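Local coordinates for protein phosphoglycerol transferase GacH (PDB 6DGM) that probably transfers glycerol phosphate from a membrane lipid donor to the rhamnose polysaccharide of the streptococcal cell wall, this chain being its sulfatase-like catalytic domain, at residues 249-259 against 292-300. Residues are numbered along the deposited sequence; the frame is centred on the assembly and turned at random.
Sequences TRAFLEKLTQI and DYFIWSNGT
With CG of W296 set opposite the backbone N (chi1 176°), the indole extends from the strand to lie beneath L253, whose CG, opposite its carbonyl carbon (chi1 -62°), carries both methyls over the ring. CD1 of L253 sits over the five-membered ring in a CH-pi contact, 3.9 Å from its centroid, while CD2 of L253 rests 3.8 Å from CE3 of W296. The indole thus lies flat under the leucine, and the backbone N of N298 lies over the rim of the opposite face. T257 adds its methyl in the ring plane, CG2 meeting the outer edge of W296 at CH2 (3.6 Å), and CD1 of L256 reaches CZ3 of W296 at 3.9 Å. Two residues earlier on the strand, CZ of F294 approaches CD1 of L253 (4.1 Å), and CG2 of T249 meets the edge of the same phenyl ring. Helix 229-257 here packs on the mixed central sheet of the alkaline phosphatase-like alpha/beta fold, its 249-257 part and strand 292-297 running in roughly the same direction and approaching to 10.3 Å between axes; I71 of helix 66-74 also touches L253, F294 and W296. Just past the strand, ND2 of N298 donates a nearly straight hydrogen bond (171°) to O of L256 at 3.0 Å. It arrives above the carbonyl plane, whereas N of I259 binds that oxygen from the opposite face, giving the carbonyl two donors. ND2 of N298 also donates to O of K261, and OD1 of N298 accepts from N of I263, tying the 256-259 backbone to the chain that leads into strand 263-269.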
# COMPACT_ATOMS: atom_id res chain seq x y z
N THR A 249 2.03 12.64 11.32
CA THR A 249 1.97 12.55 9.87
C THR A 249 1.98 13.94 9.25
O THR A 249 2.70 14.19 8.27
CB THR A 249 0.73 11.75 9.45
OG1 THR A 249 0.77 10.42 10.02
CG2 THR A 249 0.61 11.62 7.92
N ARG A 250 1.22 14.87 9.82
CA ARG A 250 1.28 16.25 9.34
C ARG A 250 2.69 16.81 9.46
O ARG A 250 3.19 17.45 8.52
CB ARG A 250 0.30 17.12 10.13
CG ARG A 250 0.45 18.63 9.86
CD ARG A 250 -0.49 19.42 10.74
NE ARG A 250 -0.26 20.86 10.65
CZ ARG A 250 -0.97 21.78 11.29
NH1 ARG A 250 -1.97 21.41 12.08
NH2 ARG A 250 -0.69 23.07 11.14
N ALA A 251 3.34 16.63 10.62
CA ALA A 251 4.68 17.16 10.82
C ALA A 251 5.67 16.55 9.83
O ALA A 251 6.57 17.24 9.33
CB ALA A 251 5.15 16.92 12.25
N PHE A 252 5.53 15.26 9.56
CA PHE A 252 6.37 14.59 8.57
C PHE A 252 6.21 15.21 7.19
O PHE A 252 7.20 15.53 6.53
CB PHE A 252 5.97 13.11 8.56
CG PHE A 252 6.65 12.26 7.52
CD1 PHE A 252 8.02 12.17 7.46
CD2 PHE A 252 5.89 11.53 6.62
CE1 PHE A 252 8.64 11.35 6.51
CE2 PHE A 252 6.49 10.71 5.67
CZ PHE A 252 7.87 10.62 5.62
N LEU A 253 4.97 15.37 6.73
CA LEU A 253 4.78 15.94 5.40
C LEU A 253 5.32 17.36 5.34
O LEU A 253 5.92 17.76 4.33
CB LEU A 253 3.30 15.89 5.00
CG LEU A 253 2.64 14.50 4.90
CD1 LEU A 253 1.27 14.67 4.23
CD2 LEU A 253 3.48 13.48 4.18
N GLU A 254 5.08 18.16 6.39
CA GLU A 254 5.62 19.52 6.43
C GLU A 254 7.13 19.51 6.23
O GLU A 254 7.67 20.33 5.48
CB GLU A 254 5.23 20.20 7.75
CG GLU A 254 3.77 20.58 7.84
CD GLU A 254 3.35 21.05 9.23
OE1 GLU A 254 4.15 20.92 10.18
OE2 GLU A 254 2.20 21.54 9.37
N LYS A 255 7.83 18.56 6.84
CA LYS A 255 9.28 18.47 6.63
C LYS A 255 9.60 18.08 5.20
O LYS A 255 10.58 18.57 4.62
CB LYS A 255 9.88 17.45 7.60
CG LYS A 255 9.90 17.93 9.06
CD LYS A 255 10.92 19.01 9.26
CE LYS A 255 11.00 19.42 10.72
NZ LYS A 255 11.21 18.24 11.61
N LEU A 256 8.81 17.18 4.60
CA LEU A 256 9.08 16.81 3.22
C LEU A 256 8.95 18.01 2.28
O LEU A 256 9.66 18.08 1.27
CB LEU A 256 8.13 15.71 2.76
CG LEU A 256 8.28 14.37 3.50
CD1 LEU A 256 7.24 13.40 3.02
CD2 LEU A 256 9.67 13.77 3.31
N THR A 257 8.05 18.96 2.59
CA THR A 257 7.90 20.10 1.69
C THR A 257 9.15 20.97 1.64
O THR A 257 9.32 21.74 0.69
CB THR A 257 6.72 21.01 2.07
OG1 THR A 257 6.97 21.67 3.32
CG2 THR A 257 5.44 20.23 2.15
N GLN A 258 10.02 20.86 2.64
CA GLN A 258 11.22 21.67 2.72
C GLN A 258 12.44 20.99 2.11
O GLN A 258 13.53 21.57 2.13
CB GLN A 258 11.53 22.02 4.18
CG GLN A 258 10.40 22.74 4.91
CD GLN A 258 9.99 24.02 4.22
OE1 GLN A 258 10.83 24.86 3.88
NE2 GLN A 258 8.69 24.17 4.00
N ILE A 259 12.28 19.79 1.53
CA ILE A 259 13.38 19.08 0.89
C ILE A 259 13.33 19.36 -0.61
O ILE A 259 12.29 19.20 -1.25
CB ILE A 259 13.29 17.57 1.16
CG1 ILE A 259 13.30 17.31 2.67
CG2 ILE A 259 14.42 16.84 0.43
CD1 ILE A 259 13.19 15.83 3.07
N ASP A 292 -8.24 4.08 4.96
CA ASP A 292 -7.91 5.35 4.31
C ASP A 292 -6.61 5.28 3.54
O ASP A 292 -5.67 4.60 3.96
CB ASP A 292 -7.79 6.44 5.38
CG ASP A 292 -9.07 6.61 6.16
OD1 ASP A 292 -9.26 5.87 7.16
OD2 ASP A 292 -9.90 7.46 5.75
N TYR A 293 -6.55 5.98 2.41
CA TYR A 293 -5.29 6.16 1.71
C TYR A 293 -5.20 7.58 1.15
O TYR A 293 -6.21 8.25 0.91
CB TYR A 293 -5.09 5.15 0.55
CG TYR A 293 -5.72 5.59 -0.76
CD1 TYR A 293 -5.00 6.35 -1.67
CD2 TYR A 293 -7.05 5.28 -1.07
CE1 TYR A 293 -5.57 6.79 -2.84
CE2 TYR A 293 -7.63 5.72 -2.25
CZ TYR A 293 -6.88 6.46 -3.13
OH TYR A 293 -7.42 6.91 -4.31
N PHE A 294 -3.97 8.02 0.94
CA PHE A 294 -3.71 9.22 0.15
C PHE A 294 -2.40 9.06 -0.60
O PHE A 294 -1.52 8.27 -0.23
CB PHE A 294 -3.76 10.52 0.98
CG PHE A 294 -2.68 10.66 2.02
CD1 PHE A 294 -1.39 11.00 1.67
CD2 PHE A 294 -2.98 10.54 3.38
CE1 PHE A 294 -0.40 11.16 2.62
CE2 PHE A 294 -1.99 10.72 4.34
CZ PHE A 294 -0.71 11.04 3.96
N ILE A 295 -2.28 9.83 -1.68
CA ILE A 295 -1.08 9.88 -2.51
C ILE A 295 -0.73 11.36 -2.58
O ILE A 295 -1.48 12.14 -3.18
CB ILE A 295 -1.30 9.27 -3.90
CG1 ILE A 295 -1.72 7.80 -3.77
CG2 ILE A 295 -0.02 9.39 -4.71
CD1 ILE A 295 -1.99 7.08 -5.10
N TRP A 296 0.35 11.76 -1.91
CA TRP A 296 0.68 13.17 -1.68
C TRP A 296 2.11 13.43 -2.12
O TRP A 296 3.02 12.70 -1.70
CB TRP A 296 0.55 13.48 -0.19
CG TRP A 296 0.94 14.88 0.24
CD1 TRP A 296 0.11 15.94 0.38
CD2 TRP A 296 2.25 15.35 0.59
NE1 TRP A 296 0.81 17.04 0.80
CE2 TRP A 296 2.13 16.71 0.93
CE3 TRP A 296 3.51 14.75 0.63
CZ2 TRP A 296 3.23 17.48 1.32
CZ3 TRP A 296 4.60 15.51 1.02
CH2 TRP A 296 4.45 16.87 1.37
N SER A 297 2.31 14.47 -2.93
CA SER A 297 3.62 14.95 -3.34
C SER A 297 3.97 16.24 -2.60
O SER A 297 3.09 16.98 -2.16
CB SER A 297 3.67 15.22 -4.85
OG SER A 297 3.26 14.10 -5.61
N ASN A 298 5.26 16.51 -2.49
CA ASN A 298 5.73 17.65 -1.72
C ASN A 298 5.75 18.95 -2.51
O ASN A 298 6.21 19.97 -1.98
CB ASN A 298 7.10 17.37 -1.11
CG ASN A 298 8.20 17.29 -2.13
OD1 ASN A 298 7.96 17.11 -3.34
ND2 ASN A 298 9.43 17.41 -1.66
N GLY A 299 5.24 18.95 -3.73
CA GLY A 299 5.05 20.18 -4.48
C GLY A 299 3.57 20.42 -4.70
O GLY A 299 2.79 20.39 -3.74
N THR A 300 3.17 20.64 -5.94
CA THR A 300 1.77 20.83 -6.28
C THR A 300 1.11 19.48 -6.49
O THR A 300 1.70 18.57 -7.07
CB THR A 300 1.65 21.68 -7.55
OG1 THR A 300 2.32 22.93 -7.35
CG2 THR A 300 0.20 21.94 -7.89